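Local coordinates for protein putative diguanylate cyclase (GGDEF) with PAS/PAC domain (Rhodopseudomonas palustris, PDB 3LIF) that probably makes cyclic di-GMP from two GTP molecules as a membrane protein, this chain being its extracellular sensor part with the PDC fold, at residues D36-D40 with V129-R133; L70-A74 with Y84-K88; S168-S174 with P231-A237. All coordinates share one frame; numbering follows the deposited sequence.

Overall arrangement
Three contacts sample two five-stranded antiparallel sheets that share the strand order 2-1-5-4-3, both leaning on the long helix 5-47. Interactions 1 and 2 belong to the first sheet; their centres are about 13 Å apart, and along the chain interaction 2 is nested within the loop closed by interaction 1. Interaction 3 lies in the second sheet, its centre about 21 Å and about 27 Å from those of the other two. The chemistry follows the place. Interaction 1, buried, sets the helix on a strand by a leucine and a salt-bridge network. Interaction 2, only partly buried, joins a short edge hairpin by one backbone hydrogen bond and one to a serine hydroxyl. Interaction 3 is buried strand pairing, dominated by backbone hydrogen bonds and aliphatic faces.

Interaction 1: residues D36-D40 with V129-R133; sequences DVVLD and VVSRR
L39 and R132 meet where helical residues 36-40 run across strand 129-133, the two axes coming within 8.8 Å of each other with their N-to-C directions 41° apart. L39 reaches down to the strand with its CD1 methyl, which rests 4.0 Å from S131 CA and 4.1 Å from V130 CG1. Beside it the aliphatic part of R132 runs across the helix, CD standing 4.0 Å from L39 CB. The arginine chain bends at chi3 (102°), and this brings its NE back toward two acidic side chains one helical turn apart. D36 OD1 makes a salt bridge to R132 NE at 3.5 Å, approaching the guanidinium obliquely; D40 OD2 adds a longer one to the same nitrogen at 3.9 Å, from the edge and near the guanidinium plane. Both carboxylates are turned almost perpendicular to that plane, so neither forms a flat two-pronged pair. The charge of R132 is thus probably balanced by both acids, though no hydrogen bond crosses between the segments. Strand 141-149 adjoins on one side, with V145 under L39, and strand 113-119 on the other; helix 5-47 covers this face of the sheet, while S131 points to Y100 and H104 of helix 99-106 on the other.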
# COMPACT_ATOMS: atom_id res chain seq x y z
N ASP A 36 3.98 8.56 -5.85
CA ASP A 36 4.80 8.43 -7.04
C ASP A 36 5.32 9.80 -7.45
O ASP A 36 6.51 10.02 -7.68
CB ASP A 36 3.97 7.89 -8.16
CG ASP A 36 4.81 7.26 -9.22
OD1 ASP A 36 6.08 7.37 -9.11
OD2 ASP A 36 4.22 6.58 -10.12
N VAL A 37 4.42 10.76 -7.55
CA VAL A 37 4.81 12.08 -7.94
C VAL A 37 5.94 12.57 -7.01
O VAL A 37 6.95 13.13 -7.48
CB VAL A 37 3.54 13.08 -7.98
CG1 VAL A 37 3.94 14.50 -7.68
CG2 VAL A 37 2.84 12.99 -9.33
N VAL A 38 5.80 12.40 -5.71
CA VAL A 38 6.85 12.92 -4.85
C VAL A 38 8.21 12.22 -5.07
O VAL A 38 9.27 12.87 -5.11
CB VAL A 38 6.47 12.83 -3.42
CG1 VAL A 38 7.70 12.95 -2.57
CG2 VAL A 38 5.51 13.94 -3.10
N LEU A 39 8.19 10.89 -5.22
CA LEU A 39 9.46 10.20 -5.33
C LEU A 39 10.07 10.74 -6.58
O LEU A 39 11.26 11.07 -6.64
CB LEU A 39 9.35 8.67 -5.35
CG LEU A 39 8.95 8.03 -4.00
CD1 LEU A 39 9.76 6.81 -3.71
CD2 LEU A 39 9.08 8.94 -2.89
N ASP A 40 9.23 10.92 -7.58
CA ASP A 40 9.69 11.50 -8.84
C ASP A 40 10.36 12.90 -8.70
O ASP A 40 11.44 13.15 -9.23
CB ASP A 40 8.60 11.42 -9.88
CG ASP A 40 9.16 11.05 -11.16
OD1 ASP A 40 10.38 11.30 -11.24
OD2 ASP A 40 8.46 10.49 -12.05
N VAL A 129 6.57 -0.63 1.75
CA VAL A 129 7.44 0.42 1.35
C VAL A 129 7.32 0.56 -0.14
O VAL A 129 6.97 -0.42 -0.84
CB VAL A 129 8.88 0.01 1.78
CG1 VAL A 129 9.87 -0.03 0.62
CG2 VAL A 129 9.30 0.82 2.91
N VAL A 130 7.69 1.73 -0.63
CA VAL A 130 7.48 2.09 -2.02
C VAL A 130 8.82 2.70 -2.47
O VAL A 130 9.54 3.34 -1.62
CB VAL A 130 6.32 3.13 -2.01
CG1 VAL A 130 6.82 4.60 -1.86
CG2 VAL A 130 5.36 2.93 -3.13
N SER A 131 9.22 2.49 -3.73
CA SER A 131 10.58 2.90 -4.09
C SER A 131 10.80 3.17 -5.58
O SER A 131 10.13 2.59 -6.45
CB SER A 131 11.61 1.85 -3.59
OG SER A 131 11.63 0.67 -4.40
N ARG A 132 11.78 4.02 -5.88
CA ARG A 132 12.10 4.38 -7.28
C ARG A 132 13.60 4.35 -7.56
O ARG A 132 14.42 4.78 -6.73
CB ARG A 132 11.41 5.72 -7.72
CG ARG A 132 10.18 5.46 -8.60
CD ARG A 132 9.22 6.66 -8.84
NE ARG A 132 9.46 7.22 -10.18
CZ ARG A 132 10.24 6.56 -11.02
NH1 ARG A 132 10.74 5.39 -10.60
NH2 ARG A 132 10.49 7.03 -12.23
N ARG A 133 13.98 3.85 -8.72
CA ARG A 133 15.37 3.89 -9.18
C ARG A 133 15.95 5.29 -9.40
O ARG A 133 15.38 6.04 -10.20
CB ARG A 133 15.46 3.20 -10.50
CG ARG A 133 16.84 3.16 -11.08
CD ARG A 133 16.76 2.84 -12.55
NE ARG A 133 17.58 1.69 -12.85
CZ ARG A 133 18.64 1.71 -13.64
NH1 ARG A 133 18.99 2.87 -14.23
NH2 ARG A 133 19.34 0.58 -13.81

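Interaction 2: residues L70-A74 with Y84-K88; sequences LSDVA and YASVK
V73 O is approached by two groups of the returning strand: S86 N donates a hydrogen bond to it at 3.0 Å, lying in the carbonyl plane, and A85 CA makes a CA-H...O contact with the same oxygen at 3.3 Å. The amide of V73 is held by a side chain instead of a carbonyl: V73 N donates to S86 OG at 2.9 Å, with an N-H...O angle of 159°. The serine can do this because its OG sits between its own backbone N and carbonyl carbon (chi1 41°), which swings the hydroxyl back across to the neighbouring strand. S86 has already left the extended conformation, and its carbonyl accepts instead from R61 NH2, so the hydroxyl takes over the acceptor's role just where the regular pairing stops. The same OG lies 3.4 Å from D72 CA and close to its CB; the carboxylate of D72 goes elsewhere, one oxygen to T148 OG1 and the other to T122 OG1. One step on, A74 and A85 form an antiparallel non-hydrogen-bonded pair whose methyls touch, A74 CB to A85 CB, at 3.9 Å. The side chain of A74 also lies about 4 Å from a bound 2-methyl-2,4-pentanediol, probably from the crystallisation liquor. Helix 55-66 backs the hairpin through L60 and A64, which touch S86. V73 packs instead against V145 and A147 of strand 141-149 and I42 of helix 5-47. This is the first beta hairpin of a PDC domain, strands 70-76 and 82-85, with the short second strand at the edge of the five-stranded antiparallel sheet, as in the Cache family of extracellular sensors.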
# COMPACT_ATOMS: atom_id res chain seq x y z
N LEU A 70 3.16 8.82 3.74
CA LEU A 70 4.53 8.34 3.77
C LEU A 70 5.05 8.63 5.13
O LEU A 70 4.95 9.73 5.59
CB LEU A 70 5.34 9.11 2.76
CG LEU A 70 4.94 8.82 1.31
CD1 LEU A 70 6.00 9.37 0.38
CD2 LEU A 70 4.78 7.33 1.04
N SER A 71 5.54 7.65 5.85
CA SER A 71 6.07 7.93 7.19
C SER A 71 7.40 8.61 7.10
O SER A 71 7.69 9.44 7.89
CB SER A 71 6.28 6.64 7.96
OG SER A 71 5.02 6.13 8.37
N ASP A 72 8.23 8.20 6.15
CA ASP A 72 9.60 8.67 6.07
C ASP A 72 10.16 8.35 4.70
O ASP A 72 9.52 7.61 3.92
CB ASP A 72 10.44 8.06 7.16
CG ASP A 72 10.40 6.57 7.15
OD1 ASP A 72 10.10 6.01 6.05
OD2 ASP A 72 10.64 5.98 8.23
N VAL A 73 11.31 8.94 4.39
CA VAL A 73 11.92 8.81 3.05
C VAL A 73 13.44 8.66 3.13
O VAL A 73 14.13 9.32 3.96
CB VAL A 73 11.63 10.08 2.20
CG1 VAL A 73 12.19 9.91 0.79
CG2 VAL A 73 10.15 10.33 2.19
N ALA A 74 14.02 7.83 2.29
CA ALA A 74 15.43 7.77 2.41
C ALA A 74 16.05 7.55 1.05
O ALA A 74 15.35 7.13 0.11
CB ALA A 74 15.89 6.74 3.45
N TYR A 84 21.01 9.60 2.87
CA TYR A 84 20.16 10.67 3.43
C TYR A 84 18.85 10.05 3.91
O TYR A 84 18.46 8.95 3.43
CB TYR A 84 19.81 11.70 2.37
CG TYR A 84 20.99 12.32 1.66
CD1 TYR A 84 21.61 13.48 2.16
CD2 TYR A 84 21.50 11.76 0.49
CE1 TYR A 84 22.69 14.06 1.51
CE2 TYR A 84 22.58 12.31 -0.17
CZ TYR A 84 23.16 13.47 0.35
OH TYR A 84 24.21 14.04 -0.30
N ALA A 85 18.16 10.78 4.79
CA ALA A 85 16.90 10.34 5.34
C ALA A 85 16.13 11.44 6.10
O ALA A 85 16.71 12.41 6.60
CB ALA A 85 17.15 9.20 6.23
N SER A 86 14.80 11.30 6.17
CA SER A 86 14.03 12.24 6.92
C SER A 86 14.12 11.88 8.36
O SER A 86 13.57 12.54 9.19
CB SER A 86 12.58 12.25 6.49
OG SER A 86 12.12 10.94 6.26
N VAL A 87 14.84 10.83 8.70
CA VAL A 87 14.95 10.55 10.11
C VAL A 87 16.23 11.14 10.67
O VAL A 87 17.14 11.56 9.92
CB VAL A 87 14.93 9.03 10.42
CG1 VAL A 87 14.37 8.83 11.81
CG2 VAL A 87 14.04 8.32 9.46
N LYS A 88 16.34 11.17 11.99
CA LYS A 88 17.62 11.49 12.56
C LYS A 88 17.64 10.97 13.94
O LYS A 88 16.64 10.99 14.61
CB LYS A 88 17.81 13.00 12.59
CG LYS A 88 17.13 13.64 13.74
CD LYS A 88 16.85 15.06 13.39
CE LYS A 88 16.63 15.89 14.63
NZ LYS A 88 17.02 17.25 14.18

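Interaction 3: residues S168-S174 with P231-A237; sequences SISLLHS and PLVVTVA
Strands 168-173 and 232-237 pair antiparallel through reciprocal backbone hydrogen bonds at S168-A237, S170-T235 and L172-V233; of these, L172 N to V233 O, at 2.8 Å, is nearly straight. Past them S174 N donates to P231 O at 2.7 Å, but from above the carbonyl plane.

Aliphatic contacts occur on both faces. On one, I169 and V236 lie side by side, CG1 to CG1 4.0 Å, and L171 CD1 meets V234 CG1, also at 4.0 Å; L20 and L24 of helix 5-47 and Y158 of helix 151-158 cover this side. On the other, the side chains of L172 and T235 cross at about a right angle, CD1 of L172 3.7 Å from CG2 of T235, under helix 195-203.

Polar side groups come next. A water joins T235 OG1, at 3.0 Å, to S168 O by a weak bond. The H173 ring, swung opposite its own backbone N (chi1 -173°), lays one face over P231 O, which stands 3.4 Å from the ring plane, above its centre. ND1 accepts from D175 N, which helps to fix the ring's rotation. With an alanine here, P231 O would probably lose the ring that covers it and D175 N its acceptor.

Backbone bonds therefore set the register, aliphatic groups tie the sheet to its helices, and polar side groups add contacts both in mid-strand, at S170 and T235, and at the H173 end.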
# COMPACT_ATOMS: atom_id res chain seq x y z
N SER A 168 -15.94 -4.32 7.25
CA SER A 168 -14.53 -4.65 7.06
C SER A 168 -13.94 -4.11 5.78
O SER A 168 -14.51 -4.27 4.71
CB SER A 168 -14.38 -6.13 6.99
OG SER A 168 -13.01 -6.42 7.02
N ILE A 169 -12.79 -3.47 5.86
CA ILE A 169 -12.13 -3.07 4.62
C ILE A 169 -10.71 -3.54 4.57
O ILE A 169 -10.00 -3.44 5.57
CB ILE A 169 -12.14 -1.59 4.47
CG1 ILE A 169 -13.60 -1.14 4.46
CG2 ILE A 169 -11.45 -1.18 3.21
CD1 ILE A 169 -13.81 0.24 3.97
N SER A 170 -10.27 -4.02 3.41
CA SER A 170 -8.86 -4.41 3.29
C SER A 170 -8.19 -3.82 2.11
O SER A 170 -8.82 -3.59 1.04
CB SER A 170 -8.74 -5.90 3.12
OG SER A 170 -9.24 -6.47 4.28
N LEU A 171 -6.88 -3.62 2.26
CA LEU A 171 -6.08 -3.26 1.12
C LEU A 171 -5.09 -4.38 0.94
O LEU A 171 -4.32 -4.65 1.85
CB LEU A 171 -5.38 -1.94 1.37
CG LEU A 171 -4.41 -1.53 0.26
CD1 LEU A 171 -5.09 -1.34 -1.02
CD2 LEU A 171 -3.60 -0.31 0.61
N LEU A 172 -5.13 -5.04 -0.21
CA LEU A 172 -4.20 -6.14 -0.44
C LEU A 172 -3.36 -5.99 -1.70
O LEU A 172 -3.66 -5.20 -2.60
CB LEU A 172 -4.89 -7.50 -0.45
CG LEU A 172 -5.87 -7.76 0.70
CD1 LEU A 172 -7.34 -7.71 0.16
CD2 LEU A 172 -5.57 -9.08 1.37
N HIS A 173 -2.27 -6.75 -1.73
CA HIS A 173 -1.45 -6.74 -2.90
C HIS A 173 -2.12 -7.73 -3.82
O HIS A 173 -2.71 -8.77 -3.38
CB HIS A 173 -0.05 -7.19 -2.59
CG HIS A 173 0.88 -7.05 -3.74
ND1 HIS A 173 0.91 -7.97 -4.78
CD2 HIS A 173 1.84 -6.12 -4.01
CE1 HIS A 173 1.86 -7.60 -5.64
NE2 HIS A 173 2.41 -6.46 -5.21
N SER A 174 -2.05 -7.43 -5.10
CA SER A 174 -2.50 -8.36 -6.09
C SER A 174 -2.10 -9.83 -5.81
O SER A 174 -2.81 -10.73 -6.18
CB SER A 174 -1.92 -7.92 -7.39
OG SER A 174 -2.16 -8.92 -8.31
N PRO A 231 -0.45 -2.90 -8.54
CA PRO A 231 -0.89 -4.28 -8.22
C PRO A 231 -1.52 -4.42 -6.80
O PRO A 231 -0.98 -5.14 -5.93
CB PRO A 231 0.40 -5.07 -8.29
CG PRO A 231 1.50 -4.06 -7.85
CD PRO A 231 1.01 -2.71 -8.37
N LEU A 232 -2.62 -3.72 -6.55
CA LEU A 232 -3.30 -3.76 -5.26
C LEU A 232 -4.77 -4.18 -5.49
O LEU A 232 -5.27 -4.04 -6.59
CB LEU A 232 -3.24 -2.38 -4.61
CG LEU A 232 -1.81 -1.87 -4.42
CD1 LEU A 232 -1.76 -0.45 -3.87
CD2 LEU A 232 -1.05 -2.80 -3.46
N VAL A 233 -5.44 -4.69 -4.47
CA VAL A 233 -6.86 -4.98 -4.57
C VAL A 233 -7.51 -4.36 -3.34
O VAL A 233 -6.89 -4.29 -2.29
CB VAL A 233 -7.09 -6.48 -4.49
CG1 VAL A 233 -8.55 -6.84 -4.77
CG2 VAL A 233 -6.18 -7.15 -5.48
N VAL A 234 -8.75 -3.90 -3.43
CA VAL A 234 -9.40 -3.46 -2.20
C VAL A 234 -10.56 -4.37 -2.00
O VAL A 234 -11.13 -4.86 -2.99
CB VAL A 234 -9.95 -2.05 -2.32
CG1 VAL A 234 -8.83 -1.04 -2.29
CG2 VAL A 234 -10.76 -1.92 -3.63
N THR A 235 -10.94 -4.61 -0.74
CA THR A 235 -12.17 -5.37 -0.49
C THR A 235 -13.01 -4.65 0.55
O THR A 235 -12.43 -4.07 1.45
CB THR A 235 -11.85 -6.76 0.03
OG1 THR A 235 -11.27 -6.66 1.34
CG2 THR A 235 -10.90 -7.52 -0.92
N VAL A 236 -14.35 -4.67 0.43
CA VAL A 236 -15.29 -4.21 1.48
C VAL A 236 -16.21 -5.34 1.79
O VAL A 236 -16.76 -5.95 0.87
CB VAL A 236 -16.36 -3.21 0.98
CG1 VAL A 236 -16.57 -2.16 2.01
CG2 VAL A 236 -16.05 -2.60 -0.31
N ALA A 237 -16.48 -5.57 3.06
CA ALA A 237 -17.40 -6.64 3.47
C ALA A 237 -18.32 -6.19 4.59
O ALA A 237 -17.97 -5.29 5.36
CB ALA A 237 -16.64 -7.83 3.90
O HOH W 1 -13.14 -6.34 3.62